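Amidase, hydantoinase/carbamoylase family (Paraburkholderia phymatum, PDB 6C0D) probably hydrolyses N-carbamoyl-L-amino acids as a metal-dependent homodimeric amidase of the peptidase M20 family. Local coordinates at residues Gly97-Ile111 and Glu395-Ala409. Residues are numbered along the deposited sequence; the frame is centred on the assembly and turned at random. Where two conformers were deposited one is given.
Sequences GWLDGALGVIYGLEI and EDTAEQHIVLGCEVA. With ZN (zinc ion), chain B.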
# COMPACT_ATOMS: atom_id res chain seq x y z
N GLY A 97 18.62 0.68 20.49
CA GLY A 97 18.94 1.67 21.50
C GLY A 97 19.91 1.12 22.53
O GLY A 97 20.22 -0.08 22.57
N TRP A 98 20.41 2.01 23.39
CA TRP A 98 21.51 1.61 24.26
C TRP A 98 21.05 0.86 25.50
O TRP A 98 21.90 0.32 26.22
CB TRP A 98 22.36 2.82 24.64
CG TRP A 98 21.82 3.74 25.71
CD1 TRP A 98 20.73 4.57 25.62
CD2 TRP A 98 22.39 3.98 27.00
NE1 TRP A 98 20.58 5.29 26.79
CE2 TRP A 98 21.58 4.93 27.66
CE3 TRP A 98 23.50 3.45 27.69
CZ2 TRP A 98 21.86 5.38 28.95
CZ3 TRP A 98 23.77 3.90 28.97
CH2 TRP A 98 22.95 4.86 29.59
N LEU A 99 19.75 0.81 25.77
CA LEU A 99 19.27 0.14 26.97
C LEU A 99 18.42 -1.09 26.70
O LEU A 99 18.24 -1.90 27.62
CB LEU A 99 18.48 1.12 27.85
CG LEU A 99 19.28 2.34 28.32
CD1 LEU A 99 18.36 3.35 28.99
CD2 LEU A 99 20.40 1.92 29.27
N ASP A 100 17.87 -1.26 25.50
CA ASP A 100 17.09 -2.46 25.22
C ASP A 100 18.00 -3.67 25.32
O ASP A 100 18.95 -3.81 24.54
CB ASP A 100 16.44 -2.39 23.84
CG ASP A 100 15.45 -3.55 23.60
OD1 ASP A 100 15.70 -4.68 24.07
OD2 ASP A 100 14.40 -3.31 22.95
N GLY A 101 17.70 -4.54 26.27
CA GLY A 101 18.52 -5.71 26.52
C GLY A 101 19.69 -5.42 27.43
O GLY A 101 19.84 -6.09 28.46
N ALA A 102 20.52 -4.43 27.08
CA ALA A 102 21.69 -4.09 27.89
C ALA A 102 21.32 -3.83 29.34
O ALA A 102 22.04 -4.23 30.26
CB ALA A 102 22.39 -2.87 27.29
N LEU A 103 20.18 -3.18 29.57
CA LEU A 103 19.77 -2.87 30.94
C LEU A 103 19.78 -4.11 31.83
O LEU A 103 20.37 -4.11 32.91
CB LEU A 103 18.37 -2.25 30.94
CG LEU A 103 17.96 -1.72 32.31
CD1 LEU A 103 18.34 -0.24 32.43
CD2 LEU A 103 16.45 -1.91 32.56
N GLY A 104 19.12 -5.19 31.39
CA GLY A 104 18.97 -6.34 32.26
C GLY A 104 20.26 -7.13 32.40
O GLY A 104 20.51 -7.73 33.45
N VAL A 105 21.10 -7.14 31.36
CA VAL A 105 22.40 -7.81 31.46
C VAL A 105 23.26 -7.12 32.52
O VAL A 105 23.84 -7.78 33.40
CB VAL A 105 23.12 -7.82 30.10
CG1 VAL A 105 24.52 -8.44 30.26
CG2 VAL A 105 22.30 -8.62 29.07
N ILE A 106 23.38 -5.79 32.43
CA ILE A 106 24.24 -5.08 33.38
C ILE A 106 23.60 -5.01 34.77
O ILE A 106 24.30 -5.08 35.78
CB ILE A 106 24.59 -3.68 32.84
CG1 ILE A 106 25.29 -3.80 31.48
CG2 ILE A 106 25.45 -2.91 33.85
CD1 ILE A 106 26.54 -4.70 31.52
N TYR A 107 22.27 -4.89 34.85
CA TYR A 107 21.62 -5.07 36.16
C TYR A 107 22.03 -6.40 36.78
O TYR A 107 22.37 -6.47 37.96
CB TYR A 107 20.09 -5.04 36.06
CG TYR A 107 19.38 -3.70 36.06
CD1 TYR A 107 20.02 -2.52 35.65
CD2 TYR A 107 18.04 -3.63 36.42
CE1 TYR A 107 19.33 -1.31 35.62
CE2 TYR A 107 17.34 -2.43 36.39
CZ TYR A 107 17.99 -1.27 36.00
OH TYR A 107 17.31 -0.07 35.98
N GLY A 108 21.98 -7.48 35.99
CA GLY A 108 22.34 -8.78 36.54
C GLY A 108 23.75 -8.79 37.09
O GLY A 108 24.00 -9.27 38.20
N LEU A 109 24.69 -8.22 36.33
CA LEU A 109 26.07 -8.14 36.79
C LEU A 109 26.18 -7.34 38.08
O LEU A 109 26.85 -7.77 39.04
CB LEU A 109 26.93 -7.50 35.68
CG LEU A 109 28.43 -7.33 35.88
CD1 LEU A 109 29.08 -8.70 36.06
CD2 LEU A 109 29.02 -6.59 34.66
N GLU A 110 25.54 -6.17 38.14
CA GLU A 110 25.67 -5.35 39.33
C GLU A 110 25.01 -6.02 40.53
O GLU A 110 25.50 -5.93 41.66
CB GLU A 110 25.06 -3.97 39.11
CG GLU A 110 25.07 -3.09 40.37
CD GLU A 110 26.47 -2.82 40.91
OE1 GLU A 110 27.46 -2.91 40.13
OE2 GLU A 110 26.60 -2.53 42.12
N ILE A 111 23.88 -6.67 40.29
CA ILE A 111 23.19 -7.36 41.39
C ILE A 111 24.04 -8.50 41.92
O ILE A 111 24.15 -8.68 43.13
CB ILE A 111 21.80 -7.83 40.93
CG1 ILE A 111 20.91 -6.60 40.66
CG2 ILE A 111 21.16 -8.74 42.00
CD1 ILE A 111 19.65 -6.93 39.87
N GLU A 395 16.06 6.22 21.91
CA GLU A 395 15.60 5.54 23.12
C GLU A 395 16.47 5.91 24.32
O GLU A 395 17.70 5.96 24.21
CB GLU A 395 15.62 4.03 22.87
CG GLU A 395 15.73 3.14 24.10
CD GLU A 395 16.16 1.72 23.74
OE1 GLU A 395 17.23 1.28 24.22
OE2 GLU A 395 15.43 1.06 22.97
N ASP A 396 15.84 6.18 25.46
CA ASP A 396 16.60 6.66 26.62
C ASP A 396 15.76 6.59 27.90
O ASP A 396 14.53 6.56 27.87
CB ASP A 396 17.11 8.08 26.41
CG ASP A 396 18.38 8.36 27.19
OD1 ASP A 396 18.89 7.43 27.86
OD2 ASP A 396 18.88 9.51 27.14
N THR A 397 16.48 6.61 29.03
CA THR A 397 15.91 6.58 30.38
C THR A 397 16.78 7.46 31.28
O THR A 397 18.01 7.38 31.20
CB THR A 397 15.87 5.15 30.92
OG1 THR A 397 15.06 4.32 30.07
CG2 THR A 397 15.30 5.13 32.33
N ALA A 398 16.16 8.30 32.11
CA ALA A 398 16.94 9.15 33.01
C ALA A 398 17.85 8.30 33.89
O ALA A 398 17.47 7.22 34.32
CB ALA A 398 16.01 9.98 33.90
N GLU A 399 19.07 8.81 34.15
CA GLU A 399 20.02 8.01 34.92
C GLU A 399 19.47 7.65 36.30
O GLU A 399 19.66 6.53 36.78
CB GLU A 399 21.36 8.73 35.07
CG GLU A 399 22.10 8.90 33.75
CD GLU A 399 23.60 9.16 33.91
OE1 GLU A 399 24.08 9.41 35.04
OE2 GLU A 399 24.31 9.09 32.89
N GLN A 400 18.78 8.58 36.96
CA GLN A 400 18.23 8.27 38.27
C GLN A 400 17.17 7.17 38.19
O GLN A 400 16.95 6.44 39.17
CB GLN A 400 17.65 9.53 38.91
CG GLN A 400 16.63 10.25 38.03
CD GLN A 400 15.88 11.33 38.78
OE1 GLN A 400 15.03 11.03 39.62
NE2 GLN A 400 16.19 12.59 38.48
N HIS A 401 16.49 7.03 37.05
CA HIS A 401 15.53 5.93 36.94
C HIS A 401 16.21 4.61 36.59
O HIS A 401 15.73 3.54 36.99
CB HIS A 401 14.45 6.29 35.93
CG HIS A 401 13.68 7.52 36.30
ND1 HIS A 401 12.96 8.27 35.39
CD2 HIS A 401 13.54 8.15 37.49
CE1 HIS A 401 12.42 9.31 36.00
NE2 HIS A 401 12.75 9.26 37.28
N ILE A 402 17.32 4.66 35.85
CA ILE A 402 18.13 3.45 35.66
C ILE A 402 18.63 2.94 37.01
O ILE A 402 18.58 1.73 37.30
CB ILE A 402 19.31 3.74 34.71
CG1 ILE A 402 18.80 4.16 33.33
CG2 ILE A 402 20.25 2.51 34.63
CD1 ILE A 402 19.90 4.72 32.40
N VAL A 403 19.12 3.85 37.85
CA VAL A 403 19.61 3.48 39.18
C VAL A 403 18.48 2.93 40.04
O VAL A 403 18.64 1.90 40.70
CB VAL A 403 20.28 4.70 39.85
CG1 VAL A 403 20.55 4.43 41.34
CG2 VAL A 403 21.56 5.05 39.10
N LEU A 404 17.34 3.61 40.07
CA LEU A 404 16.22 3.12 40.89
C LEU A 404 15.78 1.72 40.46
O LEU A 404 15.53 0.84 41.30
CB LEU A 404 15.04 4.09 40.83
CG LEU A 404 13.78 3.62 41.56
CD1 LEU A 404 14.06 3.44 43.07
CD2 LEU A 404 12.59 4.58 41.35
N GLY A 405 15.68 1.48 39.15
CA GLY A 405 15.32 0.15 38.67
C GLY A 405 16.26 -0.91 39.21
O GLY A 405 15.83 -2.01 39.59
N CYS A 406 17.56 -0.61 39.25
CA CYS A 406 18.52 -1.59 39.72
C CYS A 406 18.42 -1.76 41.23
O CYS A 406 18.58 -2.87 41.74
CB CYS A 406 19.94 -1.17 39.33
SG CYS A 406 21.14 -2.56 39.47
N GLU A 407 18.18 -0.67 41.96
CA GLU A 407 17.95 -0.79 43.41
C GLU A 407 16.76 -1.70 43.72
O GLU A 407 16.82 -2.54 44.63
CB GLU A 407 17.74 0.61 44.02
CG GLU A 407 19.04 1.41 44.04
CD GLU A 407 18.83 2.86 44.48
OE1 GLU A 407 17.73 3.37 44.29
OE2 GLU A 407 19.77 3.48 45.01
N VAL A 408 15.65 -1.51 43.00
CA VAL A 408 14.47 -2.36 43.21
C VAL A 408 14.80 -3.80 42.85
O VAL A 408 14.50 -4.73 43.61
CB VAL A 408 13.27 -1.83 42.39
CG1 VAL A 408 12.08 -2.86 42.42
CG2 VAL A 408 12.83 -0.45 42.91
N ALA A 409 15.46 -4.00 41.71
CA ALA A 409 15.78 -5.36 41.29
C ALA A 409 16.73 -6.05 42.27
O ALA A 409 16.58 -7.24 42.57
CB ALA A 409 16.39 -5.36 39.88
ZN ZN B . 14.88 -6.62 24.57
O HOH W 1 16.39 -0.49 21.10
O HOH W 2 19.63 4.68 22.38
O HOH W 3 12.81 -0.70 23.11
O HOH W 4 13.67 -6.53 22.85
O HOH W 5 13.80 -8.48 25.25
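One carboxylate oxygen, Glu-395 OE1, takes two successive backbone N-H groups, those of Leu-99 and Asp-100. Leu-99 N meets Glu-395 OE1 nearly along the C-O bond, 3.0 Å away. Asp-100 N lies 2.9 Å from Glu-395 OE1, on its syn side but tilted 33° out of the carboxylate plane. The extended Glu-395 chain, with CG anti to the backbone N (chi1 156°), reaches the 97-100 loop, although the residue is poorly ordered. One water links OE2 to Gly-97 N; a second donates to both OE2 and Asp-100 OD2.

Trp-98 NE1 donates in its ring plane to Asp-396 OD1 at 2.9 Å. Thr-397 N reaches the same oxygen from the opposite face of the carboxylate. Ile-402 CD1 packs against both Trp-98 CZ2 and Leu-99 CD1.

Farther along, helices 102-111 and 399-409 cross at -53°. Tyr-107 is the knob, set among Ile-402, Gly-405, Cys-406 and Ala-409. Cys-406 CB lies over one ring face, 3.8 Å from the Tyr-107 centroid, with SG over the same face. Leu-103 CG covers the other face, toward the rim. The Tyr-107 hydroxyl gives a weak bond to Ile-402 O. Beyond the ring, Ile-111 CD1 touches Ala-409 CB at 3.6 Å.

Asp-100 OD1 binds the zinc ion at 2.2 Å, with His-89, His-196 and two waters completing the site. Glu-395 therefore acts from the second shell: it grips the backbone of a zinc ligand. Its carboxylate lies near that of Asp-100, and the water between them and the backbone N-H groups probably ease the like charges.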